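Long-range contacts in diaminopimelate decarboxylase (Phaeodactylum tricornutum, PDB 7JPJ), which probably catalyses the pyridoxal 5'-phosphate-dependent decarboxylation of meso-diaminopimelate to lysine, the last step of bacterial-type lysine biosynthesis, and works as an obligate dimer: residues 305-310 with 371-376; 315-320 with 354-359. All coordinates share one frame; numbering follows the deposited sequence.

Contact 1 (305-310 with 371-376)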
# COMPACT_ATOMS: atom_id res chain seq x y z
N ASN A 305 8.93 27.39 -9.00
CA ASN A 305 8.37 26.17 -8.40
C ASN A 305 9.37 25.47 -7.49
O ASN A 305 9.36 24.24 -7.37
CB ASN A 305 7.85 25.21 -9.47
CG ASN A 305 7.04 25.90 -10.54
OD1 ASN A 305 7.38 27.00 -10.98
ND2 ASN A 305 5.96 25.26 -10.98
N SER A 306 10.25 26.23 -6.85
CA SER A 306 11.22 25.64 -5.95
C SER A 306 10.62 25.46 -4.56
O SER A 306 9.66 26.14 -4.17
CB SER A 306 12.48 26.50 -5.86
OG SER A 306 12.18 27.82 -5.42
N HIS A 307 11.19 24.53 -3.80
CA HIS A 307 10.67 24.18 -2.50
C HIS A 307 11.82 23.90 -1.55
O HIS A 307 12.98 23.75 -1.96
CB HIS A 307 9.75 22.95 -2.57
CG HIS A 307 8.52 23.16 -3.41
ND1 HIS A 307 8.56 23.22 -4.78
CD2 HIS A 307 7.22 23.33 -3.06
CE1 HIS A 307 7.34 23.41 -5.24
NE2 HIS A 307 6.51 23.48 -4.22
N THR A 308 11.49 23.83 -0.26
CA THR A 308 12.36 23.28 0.76
C THR A 308 11.77 21.94 1.20
O THR A 308 10.59 21.87 1.55
CB THR A 308 12.49 24.23 1.95
OG1 THR A 308 13.35 25.31 1.60
CG2 THR A 308 13.08 23.50 3.16
N PHE A 309 12.58 20.89 1.15
CA PHE A 309 12.12 19.53 1.38
C PHE A 309 12.65 19.01 2.71
O PHE A 309 13.85 19.09 2.98
CB PHE A 309 12.57 18.60 0.25
CG PHE A 309 12.00 18.95 -1.09
CD1 PHE A 309 12.61 19.91 -1.89
CD2 PHE A 309 10.87 18.31 -1.58
CE1 PHE A 309 12.09 20.23 -3.13
CE2 PHE A 309 10.36 18.62 -2.82
CZ PHE A 309 10.96 19.58 -3.59
N LEU A 310 11.75 18.49 3.54
CA LEU A 310 12.10 17.75 4.74
C LEU A 310 11.99 16.26 4.44
O LEU A 310 10.89 15.77 4.14
CB LEU A 310 11.20 18.13 5.91
CG LEU A 310 11.30 19.54 6.50
CD1 LEU A 310 10.47 19.62 7.76
CD2 LEU A 310 12.74 19.92 6.78
N GLU A 371 -0.73 13.45 -6.48
CA GLU A 371 0.34 13.72 -7.43
C GLU A 371 0.84 15.16 -7.37
O GLU A 371 1.81 15.49 -8.06
CB GLU A 371 -0.12 13.39 -8.85
CG GLU A 371 -0.28 11.90 -9.11
CD GLU A 371 -0.02 11.54 -10.56
OE1 GLU A 371 -0.41 12.33 -11.45
OE2 GLU A 371 0.57 10.46 -10.80
N GLN A 372 0.20 16.02 -6.59
CA GLN A 372 0.56 17.43 -6.50
C GLN A 372 1.20 17.74 -5.15
O GLN A 372 0.92 17.08 -4.15
CB GLN A 372 -0.66 18.32 -6.73
CG GLN A 372 -0.78 18.88 -8.14
CD GLN A 372 -1.32 17.87 -9.13
OE1 GLN A 372 -1.67 16.74 -8.77
NE2 GLN A 372 -1.40 18.26 -10.40
N LEU A 373 2.05 18.76 -5.15
CA LEU A 373 2.77 19.18 -3.95
C LEU A 373 1.98 20.25 -3.20
O LEU A 373 1.27 21.06 -3.80
CB LEU A 373 4.15 19.72 -4.30
CG LEU A 373 5.33 18.75 -4.40
CD1 LEU A 373 5.27 17.94 -5.69
CD2 LEU A 373 6.64 19.51 -4.31
N ALA A 374 2.13 20.25 -1.88
CA ALA A 374 1.55 21.27 -1.02
C ALA A 374 2.49 21.52 0.14
O ALA A 374 3.14 20.59 0.63
CB ALA A 374 0.16 20.86 -0.52
N GLU A 375 2.58 22.77 0.58
CA GLU A 375 3.45 23.16 1.67
C GLU A 375 2.63 23.44 2.92
O GLU A 375 1.55 24.04 2.85
CB GLU A 375 4.27 24.41 1.31
CG GLU A 375 5.18 24.25 0.11
CD GLU A 375 6.01 25.49 -0.13
OE1 GLU A 375 5.89 26.46 0.65
OE2 GLU A 375 6.80 25.50 -1.10
N GLN A 376 3.15 23.02 4.07
CA GLN A 376 2.56 23.34 5.36
C GLN A 376 3.51 24.24 6.15
O GLN A 376 4.73 24.04 6.13
CB GLN A 376 2.27 22.06 6.16
CG GLN A 376 1.35 21.08 5.46
CD GLN A 376 0.78 20.02 6.40
OE1 GLN A 376 0.84 20.16 7.62
NE2 GLN A 376 0.24 18.95 5.83

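Contact 2 (315-320 with 354-359)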
# COMPACT_ATOMS: atom_id res chain seq x y z
N GLY A 315 7.78 6.81 5.62
CA GLY A 315 7.05 7.17 4.41
C GLY A 315 5.86 6.27 4.18
O GLY A 315 5.23 5.78 5.13
N MET A 316 5.55 6.05 2.89
CA MET A 316 4.43 5.19 2.52
C MET A 316 4.56 3.78 3.10
O MET A 316 3.56 3.07 3.19
CB MET A 316 4.32 5.13 1.00
CG MET A 316 5.66 4.98 0.30
SD MET A 316 5.49 4.56 -1.44
CE MET A 316 4.38 5.85 -2.00
N THR A 317 5.78 3.37 3.48
CA THR A 317 5.96 2.14 4.24
C THR A 317 5.22 2.16 5.57
O THR A 317 4.94 1.10 6.13
CB THR A 317 7.45 1.91 4.50
OG1 THR A 317 8.06 3.14 4.90
CG2 THR A 317 8.15 1.39 3.26
N ASP A 318 4.90 3.34 6.08
CA ASP A 318 4.27 3.47 7.39
C ASP A 318 2.93 4.20 7.35
O ASP A 318 2.02 3.83 8.09
CB ASP A 318 5.22 4.20 8.34
CG ASP A 318 6.65 3.72 8.19
OD1 ASP A 318 6.96 2.60 8.67
OD2 ASP A 318 7.46 4.44 7.58
N VAL A 319 2.79 5.22 6.51
CA VAL A 319 1.53 5.92 6.32
C VAL A 319 1.30 6.06 4.82
O VAL A 319 1.99 6.85 4.16
CB VAL A 319 1.50 7.29 7.02
CG1 VAL A 319 0.16 7.97 6.80
CG2 VAL A 319 1.77 7.14 8.51
N LEU A 320 0.35 5.30 4.28
CA LEU A 320 0.08 5.27 2.86
C LEU A 320 -1.05 6.21 2.44
O LEU A 320 -1.14 6.56 1.26
CB LEU A 320 -0.25 3.84 2.41
CG LEU A 320 -0.65 3.59 0.96
CD1 LEU A 320 0.53 3.77 0.02
CD2 LEU A 320 -1.28 2.22 0.80
N GLY A 354 9.03 11.21 1.94
CA GLY A 354 9.39 9.98 2.61
C GLY A 354 10.75 9.44 2.18
O GLY A 354 11.38 9.93 1.24
N HIS A 355 11.19 8.41 2.89
CA HIS A 355 12.51 7.83 2.67
C HIS A 355 12.55 6.82 1.53
O HIS A 355 13.64 6.34 1.20
CB HIS A 355 13.03 7.18 3.96
CG HIS A 355 12.17 6.06 4.47
ND1 HIS A 355 12.54 5.26 5.53
CD2 HIS A 355 10.95 5.61 4.07
CE1 HIS A 355 11.60 4.36 5.75
NE2 HIS A 355 10.62 4.56 4.88
N CYS A 356 11.42 6.48 0.93
CA CYS A 356 11.42 5.52 -0.17
C CYS A 356 11.90 6.17 -1.45
O CYS A 356 11.57 7.32 -1.75
CB CYS A 356 10.02 4.94 -0.38
SG CYS A 356 9.37 4.02 1.02
N CYS A 357 12.70 5.43 -2.22
CA CYS A 357 13.20 5.91 -3.50
C CYS A 357 12.07 5.80 -4.54
O CYS A 357 12.07 4.94 -5.42
CB CYS A 357 14.43 5.12 -3.92
SG CYS A 357 15.28 5.78 -5.37
N GLU A 358 11.09 6.69 -4.39
CA GLU A 358 9.93 6.70 -5.27
C GLU A 358 9.35 8.10 -5.30
O GLU A 358 9.17 8.72 -4.24
CB GLU A 358 8.88 5.69 -4.79
CG GLU A 358 7.54 5.81 -5.49
CD GLU A 358 7.03 4.48 -5.99
OE1 GLU A 358 7.87 3.62 -6.35
OE2 GLU A 358 5.79 4.29 -6.02
N SER A 359 9.04 8.60 -6.50
CA SER A 359 8.58 9.98 -6.63
C SER A 359 7.28 10.22 -5.89
O SER A 359 7.05 11.32 -5.37
CB SER A 359 8.43 10.34 -8.11
OG SER A 359 8.01 9.23 -8.88

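Contact 1 (305-310 with 371-376)
Where strands 308-312 and 373-379 begin, in the mixed beta sheet that accompanies the pyridoxal-binding barrel of this fold-type III enzyme, His307 and Phe309 meet Leu373 and Glu375 across one intervening strand. The backbones stay well apart, with His307 CA 8.4 Å from Glu375 CA at their nearest, so side chains alone close the distance. The imidazole of His307 takes the middle position. Leu373 lays its CD2 methyl over one face of the ring in a CH-pi contact, 3.9 Å from the centroid of the His307 ring and 7° off the normal, almost exactly above the centre. The same methyl carries on to the neighbouring aromatic residue, where Leu373 CD2 lies 4.1 Å from Phe309 CE2, the two side chains crossing at about a right angle. One leucine branch thus serves both rings.

Glu375 approaches the imidazole by another route. Its chain runs extended beyond CG (chi2 -177°), which carries the carboxylate up to the carbon side of the ring, where Glu375 OE2 comes nearest at His307 CD2. The oxygen comes in obliquely and the carboxylate plane stands 76° from that of the ring. Within its own loop His307 ND1 makes a weak bond of 2.9 Å to the backbone Asn305 O.

The intervening strand is 347-353, parallel to 308-312 and antiparallel to 373-379; His307 packs on its Val351 and Glu375 on its Ser349. On its other flank, strand 308-312 pairs with 289-300. The second subunit covers the cluster, bringing its Pro170 against His307, its Ser171 against Phe309 and its Ser163 against Leu373.

Contact 2 (315-320 with 354-359)
Two glycines face each other where the two backbones come closest, Gly315 CA lying 4.1 Å from Gly354 CA, with no side chain on either to hold the backbones apart. They lie in the loops that follow the parallel strands 308-312 and 347-353. The second loop leads into the Cys-Glu-Ser-Gly-Asp motif of the diaminopimelate decarboxylases, which begins with Cys357, the predicted proton donor, and ends with Asp361.

Beyond the glycines, His355 reaches over to the other loop. With chi1 at 61° its CG is tucked over its own backbone, which turns NE2 to Thr317, and the ring meets that residue at its edge: His355 NE2 and Thr317 OG1 share a hydrogen bond of 2.9 Å that lies near the imidazole plane and could run either way. The other ring nitrogen, ND1, is bonded to Glu105 of the second subunit, and Phe407 stacks on the ring. A leucine in place of His355 would probably leave Glu105 of the second subunit and Thr317 without their shared imidazole, and cut this polar link between the loop and the dimer interface.

The 315-320 loop is tightly turned. Gly315 O accepts from both Asp318 N and Val319 N, while Gly315 N returns a bond to the Asp318 side chain, 3.1 Å to Asp318 OD2 at 158°, using the anti lone pair of that oxygen. Asp361 ties the two loops together, one carboxylate oxygen taking Met316 N and the other Cys356 N. Between the loops sits the sulfur of Cys356: Cys356 SG rests 3.7 Å from the methyl carbon Thr317 CG2 and 3.9 Å from Met316 CG.

Along the chain the order is 305-310, 315-320, 354-359 and 371-376, so the residues of contact 2 fall between the two halves of contact 1. Their centres are 15 Å apart, and the nearest atoms, about 5 Å apart, do not touch. Strands 308-312 and 347-353 of the mixed sheet connect them: contact 1 involves the beginning of the first strand and spans the second, whereas contact 2 joins the loops that leave the ends of both. Each also meets the second subunit. One sheet thereby presents a surface cluster and a buried, probably catalytic loop region to the same partner, consistent with an obligate dimer.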